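Local coordinates for protein AA9 family lytic polysaccharide monooxygenase cel61B (Hypocrea jecorina, PDB 2VTC) that cleaves cellulose oxidatively as a secreted copper-dependent lytic polysaccharide monooxygenase, attacking the beta-(1-4)-glycosidic bond with O2 or H2O2 as cosubstrate once its copper has been reduced, at residues 36-39 with 40-44; 66-69 with 70-73; 126-129 with 130-133; 214-217 with 218-221. One frame throughout, in Å; residues are numbered along the deposited sequence.

Contacts 2 to 4 are short 3-10 turns, contact 1 is the start of helix 38-47, and all four follow one another along a single beta-rich AA9 domain. Contact 1 stands apart, its centre about 22 to 28 Å from those of the others. Contact 4 joins contacts 2 and 3: its centre lies about 11 Å from that of contact 2 and about 12 Å from that of contact 3. Tyr-221 meets the ring of Tyr-71, and Arg-133 NH2 reaches Gly-214 O in a probable hydrogen bond. Contacts 2, 3 and 4 also share helix 75-78 as a neighbour. Loop turns distant in sequence thus pack together beside strands 133-143 and 193-204, the latter carrying the copper ligand Tyr-195.

Contact 1: residues 36-39 with 40-44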
loop_
_atom_site.group_PDB
_atom_site.type_symbol
_atom_site.label_atom_id
_atom_site.label_comp_id
_atom_site.label_asym_id
_atom_site.label_seq_id
_atom_site.Cartn_x
_atom_site.Cartn_y
_atom_site.Cartn_z
ATOM N N PHE A 36 6.347 9.210 -5.539
ATOM C CA PHE A 36 7.081 8.804 -6.724
ATOM C C PHE A 36 6.129 8.785 -7.917
ATOM O O PHE A 36 5.046 8.177 -7.852
ATOM C CB PHE A 36 7.741 7.429 -6.560
ATOM C CG PHE A 36 8.574 7.017 -7.742
ATOM C CD1 PHE A 36 9.905 7.463 -7.873
ATOM C CD2 PHE A 36 8.049 6.204 -8.739
ATOM C CE1 PHE A 36 10.678 7.071 -8.964
ATOM C CE2 PHE A 36 8.817 5.814 -9.841
ATOM C CZ PHE A 36 10.147 6.270 -9.951
ATOM N N ILE A 37 6.531 9.442 -8.997
ATOM C CA ILE A 37 5.757 9.417 -10.242
ATOM C C ILE A 37 6.537 8.772 -11.384
ATOM O O ILE A 37 7.769 8.766 -11.400
ATOM C CB ILE A 37 5.264 10.835 -10.638
ATOM C CG1 ILE A 37 6.458 11.763 -10.931
ATOM C CG2 ILE A 37 4.361 11.395 -9.552
ATOM C CD1 ILE A 37 6.076 13.201 -11.320
ATOM N N LEU A 38 5.816 8.235 -12.357
ATOM C CA LEU A 38 6.442 7.540 -13.471
ATOM C C LEU A 38 7.469 8.386 -14.265
ATOM O O LEU A 38 8.439 7.833 -14.794
ATOM C CB LEU A 38 5.360 6.991 -14.409
ATOM C CG LEU A 38 5.795 5.963 -15.453
ATOM C CD1 LEU A 38 6.487 4.751 -14.830
ATOM C CD2 LEU A 38 4.561 5.550 -16.284
ATOM N N ASP A 39 7.247 9.700 -14.348
ATOM C CA ASP A 39 8.189 10.623 -15.014
ATOM C C ASP A 39 9.616 10.533 -14.465
ATOM O O ASP A 39 10.587 10.637 -15.224
ATOM C CB ASP A 39 7.694 12.071 -14.938
ATOM C CG ASP A 39 6.571 12.356 -15.932
ATOM O OD1 ASP A 39 6.304 11.488 -16.797
ATOM O OD2 ASP A 39 5.949 13.440 -15.842
ATOM N N TYR A 40 9.727 10.320 -13.157
ATOM C CA TYR A 40 11.025 10.164 -12.493
ATOM C C TYR A 40 11.791 8.920 -12.945
ATOM O O TYR A 40 13.029 8.925 -12.972
ATOM C CB TYR A 40 10.851 10.114 -10.978
ATOM C CG TYR A 40 10.209 11.321 -10.325
ATOM C CD1 TYR A 40 10.087 12.561 -10.994
ATOM C CD2 TYR A 40 9.759 11.244 -9.009
ATOM C CE1 TYR A 40 9.495 13.656 -10.362
ATOM C CE2 TYR A 40 9.171 12.316 -8.379
ATOM C CZ TYR A 40 9.045 13.529 -9.047
ATOM O OH TYR A 40 8.454 14.589 -8.399
ATOM N N TYR A 41 11.077 7.843 -13.273
ATOM C CA TYR A 41 11.734 6.653 -13.797
ATOM C C TYR A 41 12.457 6.996 -15.093
ATOM O O TYR A 41 13.573 6.535 -15.333
ATOM C CB TYR A 41 10.756 5.486 -14.026
ATOM C CG TYR A 41 11.366 4.384 -14.857
ATOM C CD1 TYR A 41 12.099 3.361 -14.259
ATOM C CD2 TYR A 41 11.259 4.383 -16.257
ATOM C CE1 TYR A 41 12.687 2.370 -15.008
ATOM C CE2 TYR A 41 11.852 3.378 -17.026
ATOM C CZ TYR A 41 12.566 2.381 -16.399
ATOM O OH TYR A 41 13.154 1.368 -17.124
ATOM N N TYR A 42 11.804 7.805 -15.921
ATOM C CA TYR A 42 12.353 8.173 -17.227
ATOM C C TYR A 42 13.464 9.218 -17.086
ATOM O O TYR A 42 14.466 9.144 -17.803
ATOM C CB TYR A 42 11.234 8.565 -18.213
ATOM C CG TYR A 42 10.434 7.354 -18.660
ATOM C CD1 TYR A 42 10.987 6.418 -19.534
ATOM C CD2 TYR A 42 9.134 7.127 -18.188
ATOM C CE1 TYR A 42 10.275 5.280 -19.934
ATOM C CE2 TYR A 42 8.404 5.994 -18.591
ATOM C CZ TYR A 42 8.978 5.075 -19.458
ATOM O OH TYR A 42 8.286 3.953 -19.875
ATOM N N GLN A 43 13.302 10.151 -16.144
ATOM C CA GLN A 43 14.394 11.043 -15.736
ATOM C C GLN A 43 15.650 10.234 -15.433
ATOM O O GLN A 43 16.734 10.540 -15.941
ATOM C CB GLN A 43 14.021 11.855 -14.494
ATOM C CG GLN A 43 13.292 13.176 -14.737
ATOM C CD GLN A 43 13.526 14.175 -13.609
ATOM O OE1 GLN A 43 14.676 14.478 -13.255
ATOM N NE2 GLN A 43 12.444 14.699 -13.048
ATOM N N LYS A 44 15.504 9.195 -14.610
ATOM C CA LYS A 44 16.639 8.375 -14.209
ATOM C C LYS A 44 17.279 7.648 -15.401
ATOM O O LYS A 44 18.507 7.563 -15.492
ATOM C CB LYS A 44 16.255 7.388 -13.097
ATOM C CG LYS A 44 17.458 6.629 -12.541
ATOM C CD LYS A 44 17.093 5.684 -11.423
ATOM C CE LYS A 44 18.337 5.154 -10.717
ATOM N NZ LYS A 44 19.000 4.090 -11.504
#
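Ile-37 lays its CG1 over the centre of the Tyr-40 ring, 3.5 Å from the centroid and only 5° off the ring normal, a nearly ideal CH-pi contact at the start of helix 38-47. Its chi1 of 64° puts CG1 between the backbone N and the carbonyl carbon, and the extended continuation carries CD1 along the same face to within 3.6 Å of Tyr-40 CE1. Phe-36 approaches the same tyrosine at its rim: the edge of Tyr-40 is directed at the face of Phe-36 in an offset edge-to-face pair with planes 77° apart, while Phe-36 CE1 lies 3.7 Å from Tyr-40 CB. The backbone adds a bent bond beside the ring contact, from Tyr-40 N to Ile-37 O (3.1 Å). The other side of the turn is looser. There Leu-38 and Tyr-42 run side by side, with Leu-38 CG 4.1 Å from Tyr-42 CE2, and the exposed Asp-39 engages the helix mainly through its backbone: its O receives a straight bond from Gln-43 N (2.9 Å) and a weak one from Tyr-42 N. This first helical turn rests against the sheet through Ile-37 and Leu-38, which touch Gln-22 of strand 22-28. From loops beyond the helix, Tyr-57 meets the Phe-36 ring and also touches Tyr-41, while Leu-61 touches Tyr-41 and Tyr-42.

Contact 2: residues 66-69 with 70-73; sequences ISPD and QYTT
Ile-66 meets Gln-70 crosswise, its CG2 3.6 Å from Gln-70 CB and the two side chains nearly perpendicular. At Ser-67 the same glutamine makes a double link. Ser-67 N donates almost straight (170°) to Gln-70 OE1 at 3.0 Å, while Ser-67 O takes the bond from Gln-70 N, so side chain and backbone of Gln-70 together hold the backbone N and O of Ser-67. With CG beside the backbone N (chi1 -61°) and the chain extended beyond it, the glutamine amide reaches back to Ser-67 N. Pro-68 comes next and sets its CA over the middle of the Tyr-71 ring, 3.3 Å from the centroid, a close CH-pi contact in which the proline ring runs alongside the tyrosine and CB lies 3.7 Å from Tyr-71 CE2. Pro-68 O accepts from Tyr-71 N, adding a second bond of 3-10 type. Asp-69 stands beside Gln-70 with its carboxylate plane at 90° to the amide, OD1 being 3.5 Å from Gln-70 CG. Beyond it a type I turn runs from Gln-70 to Thr-73, whose N and OG1 both donate to Gln-70 O. The side chain of Ser-67 is about 6 Å from that of Gln-193, which by similarity binds O2. Tyr-71 OH bonds to Asn-194 of strand 193-204, which also pairs through its backbone with Ile-66, while Ile-66 and Tyr-71 both touch Ile-76 of helix 75-78.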
loop_
_atom_site.group_PDB
_atom_site.type_symbol
_atom_site.label_atom_id
_atom_site.label_comp_id
_atom_site.label_asym_id
_atom_site.label_seq_id
_atom_site.Cartn_x
_atom_site.Cartn_y
_atom_site.Cartn_z
ATOM N N ILE A 66 1.140 -6.723 -9.154
ATOM C CA ILE A 66 1.863 -7.930 -8.764
ATOM C C ILE A 66 0.815 -9.028 -8.651
ATOM O O ILE A 66 -0.265 -8.764 -8.107
ATOM C CB ILE A 66 2.600 -7.714 -7.379
ATOM C CG1 ILE A 66 3.491 -6.460 -7.439
ATOM C CG2 ILE A 66 3.367 -8.941 -6.926
ATOM C CD1 ILE A 66 4.516 -6.469 -8.559
ATOM N N SER A 67 1.114 -10.215 -9.182
ATOM C CA SER A 67 0.137 -11.324 -9.268
ATOM C C SER A 67 0.382 -12.375 -8.178
ATOM O O SER A 67 1.453 -12.401 -7.561
ATOM C CB SER A 67 0.149 -11.971 -10.676
ATOM O OG SER A 67 -0.124 -10.994 -11.667
ATOM N N PRO A 68 -0.622 -13.215 -7.866
ATOM C CA PRO A 68 -0.441 -14.267 -6.871
ATOM C C PRO A 68 0.785 -15.171 -7.071
ATOM O O PRO A 68 1.366 -15.645 -6.082
ATOM C CB PRO A 68 -1.774 -15.046 -6.924
ATOM C CG PRO A 68 -2.744 -14.017 -7.341
ATOM C CD PRO A 68 -2.020 -13.152 -8.352
ATOM N N ASP A 69 1.186 -15.393 -8.329
ATOM C CA ASP A 69 2.391 -16.184 -8.601
ATOM C C ASP A 69 3.674 -15.436 -8.201
ATOM O O ASP A 69 4.781 -15.985 -8.320
ATOM C CB ASP A 69 2.455 -16.684 -10.067
ATOM C CG ASP A 69 2.411 -15.563 -11.108
ATOM O OD1 ASP A 69 2.479 -14.363 -10.785
ATOM O OD2 ASP A 69 2.318 -15.897 -12.330
ATOM N N GLN A 70 3.509 -14.198 -7.735
ATOM C CA GLN A 70 4.632 -13.395 -7.232
ATOM C C GLN A 70 4.529 -13.117 -5.718
ATOM O O GLN A 70 5.287 -12.305 -5.195
ATOM C CB GLN A 70 4.711 -12.083 -7.980
ATOM C CG GLN A 70 4.935 -12.235 -9.473
ATOM C CD GLN A 70 4.892 -10.912 -10.170
ATOM O OE1 GLN A 70 3.826 -10.325 -10.364
ATOM N NE2 GLN A 70 6.075 -10.398 -10.536
ATOM N N TYR A 71 3.593 -13.765 -5.026
ATOM C CA TYR A 71 3.391 -13.485 -3.592
ATOM C C TYR A 71 4.565 -13.865 -2.679
ATOM O O TYR A 71 4.597 -13.426 -1.523
ATOM C CB TYR A 71 2.094 -14.120 -3.069
ATOM C CG TYR A 71 0.780 -13.477 -3.491
ATOM C CD1 TYR A 71 0.704 -12.210 -4.083
ATOM C CD2 TYR A 71 -0.426 -14.148 -3.220
ATOM C CE1 TYR A 71 -0.544 -11.635 -4.443
ATOM C CE2 TYR A 71 -1.649 -13.583 -3.560
ATOM C CZ TYR A 71 -1.717 -12.342 -4.150
ATOM O OH TYR A 71 -2.919 -11.762 -4.505
ATOM N N THR A 72 5.508 -14.690 -3.164
ATOM C CA THR A 72 6.679 -15.046 -2.352
ATOM C C THR A 72 7.964 -14.358 -2.820
ATOM O O THR A 72 9.036 -14.727 -2.351
ATOM C CB THR A 72 6.928 -16.569 -2.306
ATOM O OG1 THR A 72 7.318 -17.033 -3.607
ATOM C CG2 THR A 72 5.676 -17.311 -1.824
ATOM N N THR A 73 7.832 -13.400 -3.736
ATOM C CA THR A 73 8.983 -12.732 -4.382
ATOM C C THR A 73 9.203 -11.337 -3.818
ATOM O O THR A 73 8.294 -10.745 -3.241
ATOM C CB THR A 73 8.808 -12.621 -5.937
ATOM O OG1 THR A 73 7.875 -11.581 -6.262
ATOM C CG2 THR A 73 8.382 -13.970 -6.560
HETATM O O HOH W 1 5.470 -16.424 -5.504
#

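Contact 3: residues 126-129 with 130-133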
loop_
_atom_site.group_PDB
_atom_site.type_symbol
_atom_site.label_atom_id
_atom_site.label_comp_id
_atom_site.label_asym_id
_atom_site.label_seq_id
_atom_site.Cartn_x
_atom_site.Cartn_y
_atom_site.Cartn_z
ATOM N N THR A 126 17.771 3.678 3.431
ATOM C CA THR A 126 18.805 2.698 3.112
ATOM C C THR A 126 18.463 1.292 3.603
ATOM O O THR A 126 19.314 0.422 3.645
ATOM C CB THR A 126 20.180 3.140 3.694
ATOM O OG1 THR A 126 20.013 3.401 5.083
ATOM C CG2 THR A 126 20.680 4.405 3.003
ATOM N N VAL A 127 17.195 1.061 3.962
ATOM C CA VAL A 127 16.763 -0.212 4.521
ATOM C C VAL A 127 16.825 -1.334 3.465
ATOM O O VAL A 127 16.706 -1.072 2.249
ATOM C CB VAL A 127 15.319 -0.057 5.120
ATOM C CG1 VAL A 127 14.268 -0.066 4.009
ATOM C CG2 VAL A 127 15.014 -1.093 6.165
ATOM N N ASN A 128 17.034 -2.562 3.940
ATOM C CA ASN A 128 16.879 -3.759 3.129
ATOM C C ASN A 128 15.389 -4.130 3.175
ATOM O O ASN A 128 14.893 -4.594 4.209
ATOM C CB ASN A 128 17.743 -4.894 3.702
ATOM C CG ASN A 128 17.681 -6.190 2.893
ATOM O OD1 ASN A 128 18.514 -7.094 3.114
ATOM N ND2 ASN A 128 16.711 -6.317 1.983
ATOM N N LYS A 129 14.671 -3.889 2.064
ATOM C CA LYS A 129 13.210 -4.120 2.050
ATOM C C LYS A 129 12.806 -5.547 2.435
ATOM O O LYS A 129 11.733 -5.773 2.998
ATOM C CB LYS A 129 12.621 -3.752 0.677
ATOM C CG LYS A 129 12.954 -4.706 -0.465
ATOM C CD LYS A 129 12.418 -4.108 -1.784
ATOM C CE LYS A 129 12.648 -5.076 -2.917
ATOM N NZ LYS A 129 12.128 -4.502 -4.192
ATOM N N ASN A 130 13.673 -6.512 2.139
ATOM C CA ASN A 130 13.352 -7.913 2.376
ATOM C C ASN A 130 13.325 -8.295 3.867
ATOM O O ASN A 130 12.794 -9.354 4.244
ATOM C CB ASN A 130 14.313 -8.793 1.570
ATOM C CG ASN A 130 14.243 -8.501 0.074
ATOM O OD1 ASN A 130 15.274 -8.261 -0.583
ATOM N ND2 ASN A 130 13.038 -8.492 -0.466
ATOM N N ASN A 131 13.877 -7.419 4.708
ATOM C CA ASN A 131 13.862 -7.654 6.157
ATOM C C ASN A 131 12.734 -6.931 6.873
ATOM O O ASN A 131 12.583 -7.049 8.092
ATOM C CB ASN A 131 15.211 -7.264 6.778
ATOM C CG ASN A 131 16.330 -8.156 6.326
ATOM O OD1 ASN A 131 16.107 -9.285 5.887
ATOM N ND2 ASN A 131 17.547 -7.656 6.425
ATOM N N LEU A 132 11.935 -6.173 6.118
ATOM C CA LEU A 132 10.802 -5.453 6.710
ATOM C C LEU A 132 9.704 -6.429 7.136
ATOM O O LEU A 132 9.438 -7.418 6.447
ATOM C CB LEU A 132 10.252 -4.405 5.742
ATOM C CG LEU A 132 11.168 -3.212 5.449
ATOM C CD1 LEU A 132 10.592 -2.348 4.339
ATOM C CD2 LEU A 132 11.409 -2.367 6.726
ATOM N N ARG A 133 9.093 -6.150 8.286
ATOM C CA ARG A 133 8.002 -6.988 8.822
ATOM C C ARG A 133 6.779 -6.116 9.029
ATOM O O ARG A 133 6.842 -5.090 9.682
ATOM C CB ARG A 133 8.407 -7.705 10.130
ATOM C CG ARG A 133 9.709 -8.536 10.016
ATOM C CD ARG A 133 10.093 -9.242 11.339
ATOM N NE ARG A 133 9.006 -10.126 11.739
ATOM C CZ ARG A 133 8.911 -11.406 11.383
ATOM N NH1 ARG A 133 9.891 -11.982 10.696
ATOM N NH2 ARG A 133 7.852 -12.115 11.746
HETATM O O HOH W 2 8.894 -7.592 3.853
#
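The amide plane of Asn-128 stands steeply to that of Asn-130, at 79°, and at a gentler 42° to that of Asn-131, so that three carboxamides gather round one short 3-10 turn. The turn lies in the loop between strands 113-119 and 133-143 of the beta-sandwich. Beside the Asn-130 amide runs the Lys-129 side chain, its CG 3.8 Å from Asn-130 ND2, the two chains pointing the same way. With chi1 at 72°, Lys-129 CG sits over its own backbone and comes within 3.2 Å of Asn-130 N; from there the chain is fully extended, delivering NZ to the carbonyl oxygen of Ala-82. Two backbone bonds of 3-10 type set the turn: Asn-131 N reaches Asn-128 O at 3.0 Å and Leu-132 N reaches Lys-129 O at 3.2 Å, with both donors well above the carbonyl planes. The asparagines line the exposed side, whereas the inner side is apolar. There the buried Leu-132 folds back across the turn, its CB 3.4 Å from Lys-129 O, and Val-127 turns toward it. Pro-84 and Cys-120 touch Val-127 on this side, whereas Val-77 of helix 75-78 lies against Lys-129 and Asn-130. A water donates to Leu-132 O at 2.7 Å. The branches of Val-127 and Leu-132 meet nearly at right angles, CG2 of the valine 3.9 Å from CD2 of the leucine.

Contact 4: residues 214-217 with 218-221; sequences GTPA and TQLY
Thr-215 and Leu-220 are brought together by their torsions: chi1 of -53° turns the threonine CG2 anti to its own N, and chi1 of -65° with an extended chi2 of 170° folds the leucine back over the turn. Thr-215 CG2 thereby lies 4.0 Å from Leu-220 CD2, and the same methyl also touches Gln-219 CB. On the other branch of the leucine, CD1 reaches Ala-217 CB at 4.1 Å, while Leu-220 CG presses on Ala-217 O at 3.4 Å. Gln-219, also extended beyond CG, runs along the outside and sets its amide against the rim of the Pro-216 ring, with OE1 3.7 Å from Pro-216 CD; Gln-219 itself is exposed. Beneath the side chains, Gln-219 N donates to Pro-216 O (2.9 Å) and Leu-220 N to Ala-217 O (3.2 Å), each donor standing far above its carbonyl plane. A water 2.7 Å from Ala-217 O accepts from Tyr-221 N, carrying the backbone network one residue further. Ala-217 and Thr-218 pack against Ile-76 of helix 75-78, and Tyr-221 OH bonds to Glu-179 and Tyr-116. Thr-215 is paired through its backbone with Trp-134 of strand 133-143. The whole is a 3-10 turn that follows the short, weakly bonded strand 215-216 at the edge of the immunoglobulin-like beta-sandwich of AA9 enzymes.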
loop_
_atom_site.group_PDB
_atom_site.type_symbol
_atom_site.label_atom_id
_atom_site.label_comp_id
_atom_site.label_asym_id
_atom_site.label_seq_id
_atom_site.Cartn_x
_atom_site.Cartn_y
_atom_site.Cartn_z
ATOM N N GLY A 214 4.916 -8.683 13.599
ATOM C CA GLY A 214 4.411 -8.533 12.222
ATOM C C GLY A 214 4.785 -9.701 11.316
ATOM O O GLY A 214 5.182 -10.782 11.792
ATOM N N THR A 215 4.686 -9.471 10.000
ATOM C CA THR A 215 4.714 -10.528 8.981
ATOM C C THR A 215 5.562 -10.092 7.763
ATOM O O THR A 215 5.348 -9.008 7.227
ATOM C CB THR A 215 3.224 -10.780 8.486
ATOM O OG1 THR A 215 2.382 -11.025 9.619
ATOM C CG2 THR A 215 3.152 -11.955 7.520
ATOM N N PRO A 216 6.526 -10.935 7.319
ATOM C CA PRO A 216 7.253 -10.630 6.074
ATOM C C PRO A 216 6.259 -10.461 4.912
ATOM O O PRO A 216 5.249 -11.175 4.891
ATOM C CB PRO A 216 8.110 -11.883 5.858
ATOM C CG PRO A 216 8.319 -12.440 7.264
ATOM C CD PRO A 216 6.967 -12.212 7.920
ATOM N N ALA A 217 6.517 -9.538 3.984
ATOM C CA ALA A 217 5.520 -9.303 2.899
ATOM C C ALA A 217 5.260 -10.570 2.098
ATOM O O ALA A 217 4.145 -10.765 1.581
ATOM C CB ALA A 217 5.916 -8.143 1.990
ATOM N N THR A 218 6.279 -11.430 2.011
ATOM C CA THR A 218 6.226 -12.677 1.237
ATOM C C THR A 218 5.383 -13.769 1.924
ATOM O O THR A 218 5.190 -14.855 1.370
ATOM C CB THR A 218 7.649 -13.190 0.941
ATOM O OG1 THR A 218 8.363 -13.325 2.177
ATOM C CG2 THR A 218 8.373 -12.212 0.041
ATOM N N GLN A 219 4.871 -13.461 3.113
ATOM C CA GLN A 219 3.990 -14.352 3.865
ATOM C C GLN A 219 2.578 -13.759 4.060
ATOM O O GLN A 219 1.753 -14.352 4.751
ATOM C CB GLN A 219 4.623 -14.714 5.221
ATOM C CG GLN A 219 5.834 -15.643 5.116
ATOM C CD GLN A 219 6.550 -15.864 6.464
ATOM O OE1 GLN A 219 5.953 -15.738 7.542
ATOM N NE2 GLN A 219 7.832 -16.190 6.397
ATOM N N LEU A 220 2.304 -12.613 3.438
ATOM C CA LEU A 220 0.993 -11.958 3.625
ATOM C C LEU A 220 -0.149 -12.755 3.015
ATOM O O LEU A 220 -1.202 -12.912 3.654
ATOM C CB LEU A 220 0.965 -10.539 3.067
ATOM C CG LEU A 220 1.882 -9.525 3.745
ATOM C CD1 LEU A 220 1.913 -8.270 2.914
ATOM C CD2 LEU A 220 1.460 -9.188 5.196
ATOM N N TYR A 221 0.077 -13.261 1.799
ATOM C CA TYR A 221 -0.995 -13.854 0.978
ATOM C C TYR A 221 -0.560 -15.128 0.249
ATOM O O TYR A 221 0.605 -15.252 -0.156
ATOM C CB TYR A 221 -1.418 -12.885 -0.126
ATOM C CG TYR A 221 -1.639 -11.466 0.298
ATOM C CD1 TYR A 221 -2.626 -11.159 1.232
ATOM C CD2 TYR A 221 -0.875 -10.416 -0.256
ATOM C CE1 TYR A 221 -2.837 -9.847 1.631
ATOM C CE2 TYR A 221 -1.089 -9.093 0.122
ATOM C CZ TYR A 221 -2.083 -8.823 1.078
ATOM O OH TYR A 221 -2.329 -7.531 1.470
HETATM O O HOH W 3 2.457 -12.418 0.184
#